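Local coordinates for Lmo0305 protein (Listeria monocytogenes, PDB 3PJ0) that belongs to the beta-eliminating lyase family of fold-type I PLP-dependent proteins and carries covalently bound pyridoxal phosphate, its precise function being unknown, at residues 85-90 and 171-176; 115-120 and 136-141; 126-131 and 164-169. One frame throughout, in Å; residues are numbered along the deposited sequence. Where two conformers were deposited one is given.

Contact 1: 85-90 and 171-176; sequences DRKENR and GISLHL
Lys-87, in the last part of helix 72-87, lies beside the turn leading into strand 173-178, its CA 8.3 Å from the CA of Ile-172. Past the helix the chain turns at Glu-88, which has positive phi. The lysine side chain, modelled in two conformers, makes the whole contact. It leaves its CA toward the other segment and bends at chi2 (-69°), then runs straight to the amine. In the conformer given, Lys-87 NZ donates a hydrogen bond of 2.9 Å to Gly-171 O. The amine sits above the carbonyl plane, 53° out of it, with a C=O...N angle of 118°. Lys-87 CE passes 3.4 Å from Ser-173 OG, so the methylene next to the charge rests on the serine hydroxyl. Ser-173 also packs on Trp-83 of the same helix. Lys-87 is exposed, while Ser-173 is buried at the start of its strand. Gly-171 has positive phi and ends helix 157-170 in a Schellman motif. The amine thus reaches the carbonyl of the residue that closes helix 157-170, where a positive charge is probably favourable. Both helices flank the central sheet, an alpha/beta/alpha arrangement characteristic of the large domain of fold-type I PLP-dependent proteins.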
loop_
_atom_site.group_PDB
_atom_site.type_symbol
_atom_site.label_atom_id
_atom_site.label_comp_id
_atom_site.label_asym_id
_atom_site.label_seq_id
_atom_site.Cartn_x
_atom_site.Cartn_y
_atom_site.Cartn_z
ATOM N N ASP A 85 -23.186 0.435 -5.684
ATOM C CA ASP A 85 -24.022 0.979 -4.623
ATOM C C ASP A 85 -24.954 2.092 -5.107
ATOM O O ASP A 85 -26.101 2.123 -4.712
ATOM C CB ASP A 85 -23.180 1.493 -3.469
ATOM C CG ASP A 85 -22.599 0.372 -2.607
ATOM O OD1 ASP A 85 -22.999 -0.814 -2.733
ATOM O OD2 ASP A 85 -21.740 0.714 -1.768
ATOM N N ARG A 86 -24.458 3.008 -5.935
ATOM C CA ARG A 86 -25.284 4.094 -6.497
ATOM C C ARG A 86 -26.443 3.570 -7.360
ATOM O O ARG A 86 -27.560 4.118 -7.327
ATOM C CB ARG A 86 -24.452 5.036 -7.401
ATOM C CG ARG A 86 -23.359 5.815 -6.745
ATOM C CD ARG A 86 -23.843 6.819 -5.696
ATOM N NE ARG A 86 -22.660 7.530 -5.204
ATOM C CZ ARG A 86 -22.122 8.595 -5.793
ATOM N NH1 ARG A 86 -22.663 9.134 -6.887
ATOM N NH2 ARG A 86 -21.017 9.128 -5.285
ATOM N N LYS A 87 -26.184 2.496 -8.105
ATOM C CA LYS A 87 -27.154 1.899 -9.025
ATOM C C LYS A 87 -27.887 0.692 -8.437
ATOM O O LYS A 87 -28.749 0.133 -9.095
ATOM C CB LYS A 87 -26.432 1.404 -10.283
ATOM C CG LYS A 87 -25.593 2.420 -11.022
ATOM C CD LYS A 87 -26.423 3.477 -11.699
ATOM C CE LYS A 87 -25.533 4.487 -12.383
ATOM N NZ LYS A 87 -26.343 5.582 -12.963
ATOM N N GLU A 88 -27.537 0.300 -7.205
ATOM C CA GLU A 88 -28.073 -0.899 -6.543
ATOM C C GLU A 88 -28.041 -2.084 -7.528
ATOM O O GLU A 88 -29.045 -2.730 -7.806
ATOM C CB GLU A 88 -29.469 -0.673 -5.930
ATOM C CG GLU A 88 -29.469 0.166 -4.629
ATOM C CD GLU A 88 -30.835 0.202 -3.914
ATOM O OE1 GLU A 88 -31.765 -0.513 -4.332
ATOM O OE2 GLU A 88 -30.970 0.945 -2.923
ATOM N N ASN A 89 -26.851 -2.360 -8.056
ATOM C CA ASN A 89 -26.670 -3.434 -9.030
ATOM C C ASN A 89 -25.218 -3.908 -8.995
ATOM O O ASN A 89 -24.317 -3.183 -9.401
ATOM C CB ASN A 89 -27.097 -2.921 -10.420
ATOM C CG ASN A 89 -27.006 -3.979 -11.509
ATOM O OD1 ASN A 89 -26.299 -4.966 -11.376
ATOM N ND2 ASN A 89 -27.711 -3.754 -12.609
ATOM N N ARG A 90 -25.006 -5.127 -8.516
ATOM C CA ARG A 90 -23.649 -5.704 -8.364
ATOM C C ARG A 90 -23.091 -6.356 -9.621
ATOM O O ARG A 90 -22.058 -7.051 -9.559
ATOM C CB ARG A 90 -23.602 -6.686 -7.166
ATOM C CG ARG A 90 -23.771 -6.028 -5.780
ATOM C CD ARG A 90 -22.523 -5.417 -5.148
ATOM N NE ARG A 90 -22.843 -4.951 -3.798
ATOM C CZ ARG A 90 -22.447 -5.462 -2.643
ATOM N NH1 ARG A 90 -21.527 -6.424 -2.549
ATOM N NH2 ARG A 90 -22.933 -4.915 -1.527
ATOM N N GLY A 171 -28.112 4.957 -18.210
ATOM C CA GLY A 171 -27.787 5.094 -16.786
ATOM C C GLY A 171 -26.709 4.124 -16.306
ATOM O O GLY A 171 -26.737 3.692 -15.147
ATOM N N ILE A 172 -25.777 3.785 -17.199
ATOM C CA ILE A 172 -24.635 2.904 -16.897
ATOM C C ILE A 172 -23.397 3.793 -16.646
ATOM O O ILE A 172 -23.039 4.598 -17.506
ATOM C CB ILE A 172 -24.315 1.930 -18.064
ATOM C CG1 ILE A 172 -25.493 0.993 -18.340
ATOM C CG2 ILE A 172 -23.074 1.104 -17.719
ATOM C CD1 ILE A 172 -25.424 0.264 -19.639
ATOM N N SER A 173 -22.752 3.648 -15.485
ATOM C CA SER A 173 -21.539 4.412 -15.177
ATOM C C SER A 173 -20.405 3.870 -16.045
ATOM O O SER A 173 -20.380 2.673 -16.334
ATOM C CB SER A 173 -21.148 4.289 -13.700
ATOM O OG SER A 173 -22.149 4.792 -12.828
ATOM N N LEU A 174 -19.498 4.744 -16.484
ATOM C CA LEU A 174 -18.401 4.339 -17.362
ATOM C C LEU A 174 -17.120 4.668 -16.618
ATOM O O LEU A 174 -16.928 5.822 -16.200
ATOM C CB LEU A 174 -18.464 5.070 -18.716
ATOM C CG LEU A 174 -17.673 4.443 -19.892
ATOM C CD1 LEU A 174 -18.209 3.069 -20.285
ATOM C CD2 LEU A 174 -17.637 5.388 -21.131
ATOM N N HIS A 175 -16.278 3.642 -16.424
ATOM C CA HIS A 175 -15.014 3.735 -15.702
ATOM C C HIS A 175 -13.828 3.424 -16.608
ATOM O O HIS A 175 -13.832 2.401 -17.315
ATOM C CB HIS A 175 -14.957 2.739 -14.508
ATOM C CG HIS A 175 -13.618 2.728 -13.833
ATOM N ND1 HIS A 175 -13.236 3.711 -12.946
ATOM C CD2 HIS A 175 -12.557 1.886 -13.951
ATOM C CE1 HIS A 175 -12.004 3.469 -12.538
ATOM N NE2 HIS A 175 -11.558 2.381 -13.147
ATOM N N LEU A 176 -12.806 4.288 -16.562
ATOM C CA LEU A 176 -11.595 4.120 -17.356
ATOM C C LEU A 176 -10.447 3.483 -16.602
ATOM O O LEU A 176 -9.992 4.030 -15.604
ATOM C CB LEU A 176 -11.114 5.482 -17.910
ATOM C CG LEU A 176 -9.760 5.537 -18.653
ATOM C CD1 LEU A 176 -9.773 4.560 -19.831
ATOM C CD2 LEU A 176 -9.433 6.959 -19.135
#

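Contact 2: 115-120 and 136-141; sequences TPLLLG and EPVSSV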
loop_
_atom_site.group_PDB
_atom_site.type_symbol
_atom_site.label_atom_id
_atom_site.label_comp_id
_atom_site.label_asym_id
_atom_site.label_seq_id
_atom_site.Cartn_x
_atom_site.Cartn_y
_atom_site.Cartn_z
ATOM N N THR A 115 -20.377 -9.341 -9.853
ATOM C CA THR A 115 -20.417 -10.373 -10.909
ATOM C C THR A 115 -20.079 -9.713 -12.233
ATOM O O THR A 115 -20.883 -8.917 -12.724
ATOM C CB THR A 115 -21.840 -11.007 -11.045
ATOM O OG1 THR A 115 -22.228 -11.682 -9.830
ATOM C CG2 THR A 115 -21.890 -12.000 -12.213
ATOM N N PRO A 116 -18.912 -10.044 -12.825
ATOM C CA PRO A 116 -18.553 -9.387 -14.082
ATOM C C PRO A 116 -19.070 -10.163 -15.270
ATOM O O PRO A 116 -18.885 -11.382 -15.319
ATOM C CB PRO A 116 -17.019 -9.399 -14.056
ATOM C CG PRO A 116 -16.646 -9.740 -12.599
ATOM C CD PRO A 116 -17.731 -10.662 -12.203
ATOM N N LEU A 117 -19.751 -9.469 -16.162
ATOM C CA LEU A 117 -20.274 -10.031 -17.390
ATOM C C LEU A 117 -19.205 -9.691 -18.404
ATOM O O LEU A 117 -18.785 -8.516 -18.513
ATOM C CB LEU A 117 -21.634 -9.410 -17.735
ATOM C CG LEU A 117 -22.700 -9.479 -16.621
ATOM C CD1 LEU A 117 -23.991 -8.726 -17.003
ATOM C CD2 LEU A 117 -23.009 -10.914 -16.223
ATOM N N LEU A 118 -18.729 -10.699 -19.126
ATOM C CA LEU A 118 -17.601 -10.492 -20.034
ATOM C C LEU A 118 -18.072 -10.068 -21.426
ATOM O O LEU A 118 -18.996 -10.639 -21.993
ATOM C CB LEU A 118 -16.723 -11.738 -20.072
ATOM C CG LEU A 118 -16.307 -12.267 -18.699
ATOM C CD1 LEU A 118 -15.377 -13.477 -18.833
ATOM C CD2 LEU A 118 -15.636 -11.177 -17.869
ATOM N N LEU A 119 -17.437 -9.039 -21.968
ATOM C CA LEU A 119 -17.873 -8.463 -23.227
ATOM C C LEU A 119 -17.064 -8.967 -24.404
ATOM O O LEU A 119 -15.844 -8.771 -24.457
ATOM C CB LEU A 119 -17.770 -6.935 -23.160
ATOM C CG LEU A 119 -18.674 -6.189 -22.198
ATOM C CD1 LEU A 119 -18.202 -4.729 -21.980
ATOM C CD2 LEU A 119 -20.137 -6.275 -22.700
ATOM N N GLY A 120 -17.762 -9.551 -25.374
ATOM C CA GLY A 120 -17.134 -10.042 -26.608
ATOM C C GLY A 120 -16.328 -11.309 -26.400
ATOM O O GLY A 120 -16.789 -12.225 -25.733
ATOM N N GLU A 136 -28.539 -8.831 -19.009
ATOM C CA GLU A 136 -29.071 -8.196 -17.823
ATOM C C GLU A 136 -28.401 -6.842 -17.659
ATOM O O GLU A 136 -27.299 -6.613 -18.190
ATOM C CB GLU A 136 -28.870 -9.051 -16.562
ATOM C CG GLU A 136 -27.442 -9.440 -16.312
ATOM C CD GLU A 136 -27.313 -10.391 -15.147
ATOM O OE1 GLU A 136 -27.805 -10.046 -14.058
ATOM O OE2 GLU A 136 -26.737 -11.484 -15.339
ATOM N N PRO A 137 -29.051 -5.945 -16.911
ATOM C CA PRO A 137 -28.489 -4.619 -16.715
ATOM C C PRO A 137 -27.236 -4.646 -15.842
ATOM O O PRO A 137 -27.045 -5.580 -15.045
ATOM C CB PRO A 137 -29.612 -3.848 -16.008
ATOM C CG PRO A 137 -30.837 -4.706 -16.138
ATOM C CD PRO A 137 -30.360 -6.096 -16.259
ATOM N N VAL A 138 -26.404 -3.628 -16.016
ATOM C CA VAL A 138 -25.172 -3.483 -15.238
ATOM C C VAL A 138 -25.059 -2.096 -14.622
ATOM O O VAL A 138 -25.634 -1.141 -15.146
ATOM C CB VAL A 138 -23.920 -3.757 -16.108
ATOM C CG1 VAL A 138 -23.906 -5.243 -16.520
ATOM C CG2 VAL A 138 -23.860 -2.816 -17.342
ATOM N N SER A 139 -24.363 -1.984 -13.483
ATOM C CA SER A 139 -24.134 -0.681 -12.861
ATOM C C SER A 139 -23.065 0.098 -13.610
ATOM O O SER A 139 -23.141 1.328 -13.712
ATOM C CB SER A 139 -23.714 -0.805 -11.394
ATOM O OG SER A 139 -22.606 -1.677 -11.240
ATOM N N SER A 140 -22.035 -0.612 -14.072
ATOM C CA SER A 140 -20.977 0.021 -14.833
ATOM C C SER A 140 -20.337 -0.892 -15.882
ATOM O O SER A 140 -20.461 -2.142 -15.854
ATOM C CB SER A 140 -19.867 0.501 -13.889
ATOM O OG SER A 140 -19.174 -0.609 -13.398
ATOM N N VAL A 141 -19.692 -0.219 -16.826
ATOM C CA VAL A 141 -18.859 -0.829 -17.844
ATOM C C VAL A 141 -17.487 -0.237 -17.573
ATOM O O VAL A 141 -17.345 0.971 -17.282
ATOM C CB VAL A 141 -19.345 -0.476 -19.279
ATOM C CG1 VAL A 141 -18.310 -0.845 -20.344
ATOM C CG2 VAL A 141 -20.659 -1.175 -19.564
#
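Glu-136 meets Leu-117 on the outer strand 115-118. Its CG lies 3.6 Å from Leu-117 CD1, and the two side chains cross at about a right angle. Chi1 of 55° sets CG between the backbone N and the carbonyl carbon, and the chain is extended beyond it. The carboxylate ends near the second methyl, with Glu-136 OE2 3.9 Å from Leu-117 CD2. The other oxygen, OE1, makes a long, weak ion pair with Arg-91 of strand 91-94.

Pro-137 takes no part with its side chain; its carbonyl accepts from the side chain of Asn-89. Val-138 then points toward strand 115-118 and is buried. Its CG1 is 3.5 Å from Leu-117 CD1, a close methyl contact. The same leucine methyl thus touches both Glu-136 and Val-138. Leu-134 also packs on Leu-117.

The two segments share no hydrogen bond, because strand 91-94 lies between strands 115-118 and 140-144 in the mixed seven-stranded sheet. Leu-117 pairs through its backbone with Val-92 and Tyr-94 of that middle strand. The contact spans one strand of the sheet typical of fold-type I PLP-dependent proteins, and side chains carry it.

Ser-139 makes no contact with 115-120; its hydroxyl is hydrogen-bonded to the carbonyls of Asn-89 and Arg-91. Ser-140 begins strand 140-144 and packs on Val-92 and on Leu-80 of helix 72-87. Val-141 returns to the contact. Its CG1 lies 4.2 Å from Leu-119 CD1, a looser apolar touch than that of Val-138. Leu-119 is buried as well, and it leans on Leu-126 and Leu-134.

Contact 3: 126-131 and 164-169; sequences LTIDDI and SEYCHE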
loop_
_atom_site.group_PDB
_atom_site.type_symbol
_atom_site.label_atom_id
_atom_site.label_comp_id
_atom_site.label_asym_id
_atom_site.label_seq_id
_atom_site.Cartn_x
_atom_site.Cartn_y
_atom_site.Cartn_z
ATOM N N LEU A 126 -13.630 -5.191 -27.430
ATOM C CA LEU A 126 -15.058 -5.207 -27.143
ATOM C C LEU A 126 -15.685 -4.110 -28.001
ATOM O O LEU A 126 -15.010 -3.146 -28.386
ATOM C CB LEU A 126 -15.315 -4.940 -25.662
ATOM C CG LEU A 126 -15.082 -3.551 -25.057
ATOM C CD1 LEU A 126 -16.243 -2.519 -25.323
ATOM C CD2 LEU A 126 -14.879 -3.666 -23.536
ATOM N N THR A 127 -16.960 -4.256 -28.318
ATOM C CA THR A 127 -17.669 -3.207 -29.065
ATOM C C THR A 127 -18.971 -2.807 -28.395
ATOM O O THR A 127 -19.473 -3.489 -27.484
ATOM C CB THR A 127 -18.041 -3.681 -30.468
ATOM O OG1 THR A 127 -19.047 -4.684 -30.345
ATOM C CG2 THR A 127 -16.800 -4.208 -31.229
ATOM N N ILE A 128 -19.526 -1.683 -28.846
ATOM C CA ILE A 128 -20.840 -1.244 -28.370
ATOM C C ILE A 128 -21.891 -2.353 -28.566
ATOM O O ILE A 128 -22.807 -2.473 -27.761
ATOM C CB ILE A 128 -21.287 0.083 -29.033
ATOM C CG1 ILE A 128 -22.445 0.720 -28.236
ATOM C CG2 ILE A 128 -21.663 -0.151 -30.503
ATOM C CD1 ILE A 128 -22.811 2.142 -28.667
ATOM N N ASP A 129 -21.757 -3.167 -29.629
ATOM C CA ASP A 129 -22.666 -4.283 -29.898
ATOM C C ASP A 129 -22.647 -5.306 -28.744
ATOM O O ASP A 129 -23.672 -5.906 -28.406
ATOM C CB ASP A 129 -22.308 -5.004 -31.215
ATOM C CG ASP A 129 -22.318 -4.079 -32.443
ATOM O OD1 ASP A 129 -23.171 -4.311 -33.328
ATOM O OD2 ASP A 129 -21.491 -3.132 -32.538
ATOM N N ASP A 130 -21.484 -5.510 -28.142
ATOM C CA ASP A 130 -21.368 -6.444 -27.009
ATOM C C ASP A 130 -22.131 -5.921 -25.807
ATOM O O ASP A 130 -22.794 -6.692 -25.098
ATOM C CB ASP A 130 -19.912 -6.647 -26.613
ATOM C CG ASP A 130 -19.110 -7.322 -27.699
ATOM O OD1 ASP A 130 -19.631 -8.257 -28.346
ATOM O OD2 ASP A 130 -17.957 -6.896 -27.908
ATOM N N ILE A 131 -22.022 -4.611 -25.567
ATOM C CA ILE A 131 -22.720 -3.953 -24.479
ATOM C C ILE A 131 -24.244 -4.037 -24.687
ATOM O O ILE A 131 -24.997 -4.357 -23.752
ATOM C CB ILE A 131 -22.276 -2.479 -24.323
ATOM C CG1 ILE A 131 -20.794 -2.389 -23.964
ATOM C CG2 ILE A 131 -23.091 -1.817 -23.241
ATOM C CD1 ILE A 131 -20.212 -0.964 -24.119
ATOM N N SER A 164 -19.832 5.969 -24.703
ATOM C CA SER A 164 -20.112 6.926 -23.627
ATOM C C SER A 164 -21.544 7.416 -23.718
ATOM O O SER A 164 -22.270 7.423 -22.725
ATOM C CB SER A 164 -19.150 8.132 -23.695
ATOM O OG SER A 164 -19.325 8.989 -22.563
ATOM N N GLU A 165 -21.956 7.806 -24.925
ATOM C CA GLU A 165 -23.318 8.330 -25.128
ATOM C C GLU A 165 -24.378 7.263 -24.795
ATOM O O GLU A 165 -25.374 7.565 -24.162
ATOM C CB GLU A 165 -23.487 8.873 -26.561
ATOM C CG GLU A 165 -22.619 10.147 -26.798
ATOM C CD GLU A 165 -22.400 10.528 -28.281
ATOM O OE1 GLU A 165 -22.382 9.644 -29.169
ATOM O OE2 GLU A 165 -22.192 11.723 -28.543
ATOM N N TYR A 166 -24.134 6.009 -25.173
ATOM C CA TYR A 166 -25.095 4.940 -24.904
ATOM C C TYR A 166 -25.184 4.680 -23.411
ATOM O O TYR A 166 -26.283 4.545 -22.855
ATOM C CB TYR A 166 -24.702 3.659 -25.626
ATOM C CG TYR A 166 -25.596 2.497 -25.304
ATOM C CD1 TYR A 166 -26.857 2.365 -25.901
ATOM C CD2 TYR A 166 -25.186 1.525 -24.403
ATOM C CE1 TYR A 166 -27.673 1.283 -25.596
ATOM C CE2 TYR A 166 -25.985 0.453 -24.091
ATOM C CZ TYR A 166 -27.216 0.327 -24.689
ATOM O OH TYR A 166 -27.981 -0.758 -24.350
ATOM N N CYS A 167 -24.028 4.623 -22.757
ATOM C CA CYS A 167 -24.013 4.401 -21.318
ATOM C C CYS A 167 -24.744 5.553 -20.597
ATOM O O CYS A 167 -25.523 5.311 -19.679
ATOM C CB CYS A 167 -22.596 4.142 -20.804
ATOM S SG CYS A 167 -21.915 2.546 -21.317
ATOM N N HIS A 168 -24.528 6.787 -21.036
ATOM C CA HIS A 168 -25.223 7.913 -20.458
ATOM C C HIS A 168 -26.766 7.769 -20.578
ATOM O O HIS A 168 -27.488 7.943 -19.599
ATOM C CB HIS A 168 -24.712 9.228 -21.037
ATOM C CG HIS A 168 -25.317 10.447 -20.402
ATOM N ND1 HIS A 168 -24.887 10.947 -19.190
ATOM C CD2 HIS A 168 -26.310 11.270 -20.818
ATOM C CE1 HIS A 168 -25.595 12.023 -18.884
ATOM N NE2 HIS A 168 -26.462 12.240 -19.856
ATOM N N GLU A 169 -27.238 7.399 -21.765
ATOM C CA GLU A 169 -28.659 7.167 -22.045
ATOM C C GLU A 169 -29.274 6.025 -21.208
ATOM O O GLU A 169 -30.434 6.109 -20.817
ATOM C CB GLU A 169 -28.828 6.833 -23.539
ATOM C CG GLU A 169 -28.518 7.999 -24.518
ATOM C CD GLU A 169 -28.347 7.561 -26.008
ATOM O OE1 GLU A 169 -28.340 6.339 -26.316
ATOM O OE2 GLU A 169 -28.193 8.453 -26.880
HETATM O O HOH W 1 -27.196 -2.722 -22.710
#
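Tyr-166 of helix 157-170 packs against two isoleucines of the short helix 128-132. Ile-131 CG2 lies 3.8 Å from Tyr-166 CE2 and somewhat farther from CD2, so this methyl lies obliquely by the CD2-CE2 bond of the ring. The two side chains slide past each other in opposite directions. Ile-128 comes in nearer the root of the tyrosine, with its CD1 3.9 Å from Tyr-166 CB. Its chain is stretched out, with chi1 -164° and chi2 170°, and this carries CD1 across to the tyrosine.

A water is hydrogen-bonded to Tyr-166 OH at 2.7 Å; the water oxygen lies in the plane of the ring. The same water donates to Ile-131 O, at 2.9 Å. Ile-131 therefore meets the tyrosine twice, with a methyl by the ring and, through the water, with its carbonyl at the hydroxyl.

Farther out, a capping box starts helix 128-132. Thr-127 N donates to Asp-130 OD2 at 2.9 Å, with an N-H...O angle of 161°. The return bond from Asp-130 N to Thr-127 OG1 is weak, at 3.4 Å. The box caps the first turn of the helix, from which both isoleucines project. Ile-163, one turn back on the longer helix, also packs on Ile-128 and Ile-131, and Leu-119 touches Ile-131 too.

No direct hydrogen bond or ion pair joins the two segments. Apolar contact joins the side chains, and the bridging water satisfies a main-chain carbonyl while giving the tyrosine hydroxyl a polar partner.

Overall arrangement
The three contacts lie on the same side of the chain's centre, with their own centres 10 to 13 Å apart. Contacts 2 and 3 are both nested within the loop closed by contact 1, and their segments alternate along the chain. Contacts 1 and 2 share the mixed sheet, where strands 173-178 and 140-144 are neighbours and Ser-173 N probably bonds to Ser-139 O. Helix 157-170 of contact 3 leads directly into strand 173-178 of contact 1. Leu-119 of contact 2 packs on Leu-126 and on the backbone of helix 128-132 of contact 3. Together they span the sheet from its central strand 173-178 to the edge strand 115-118, with helices packed against it, in the PLP-binding fold.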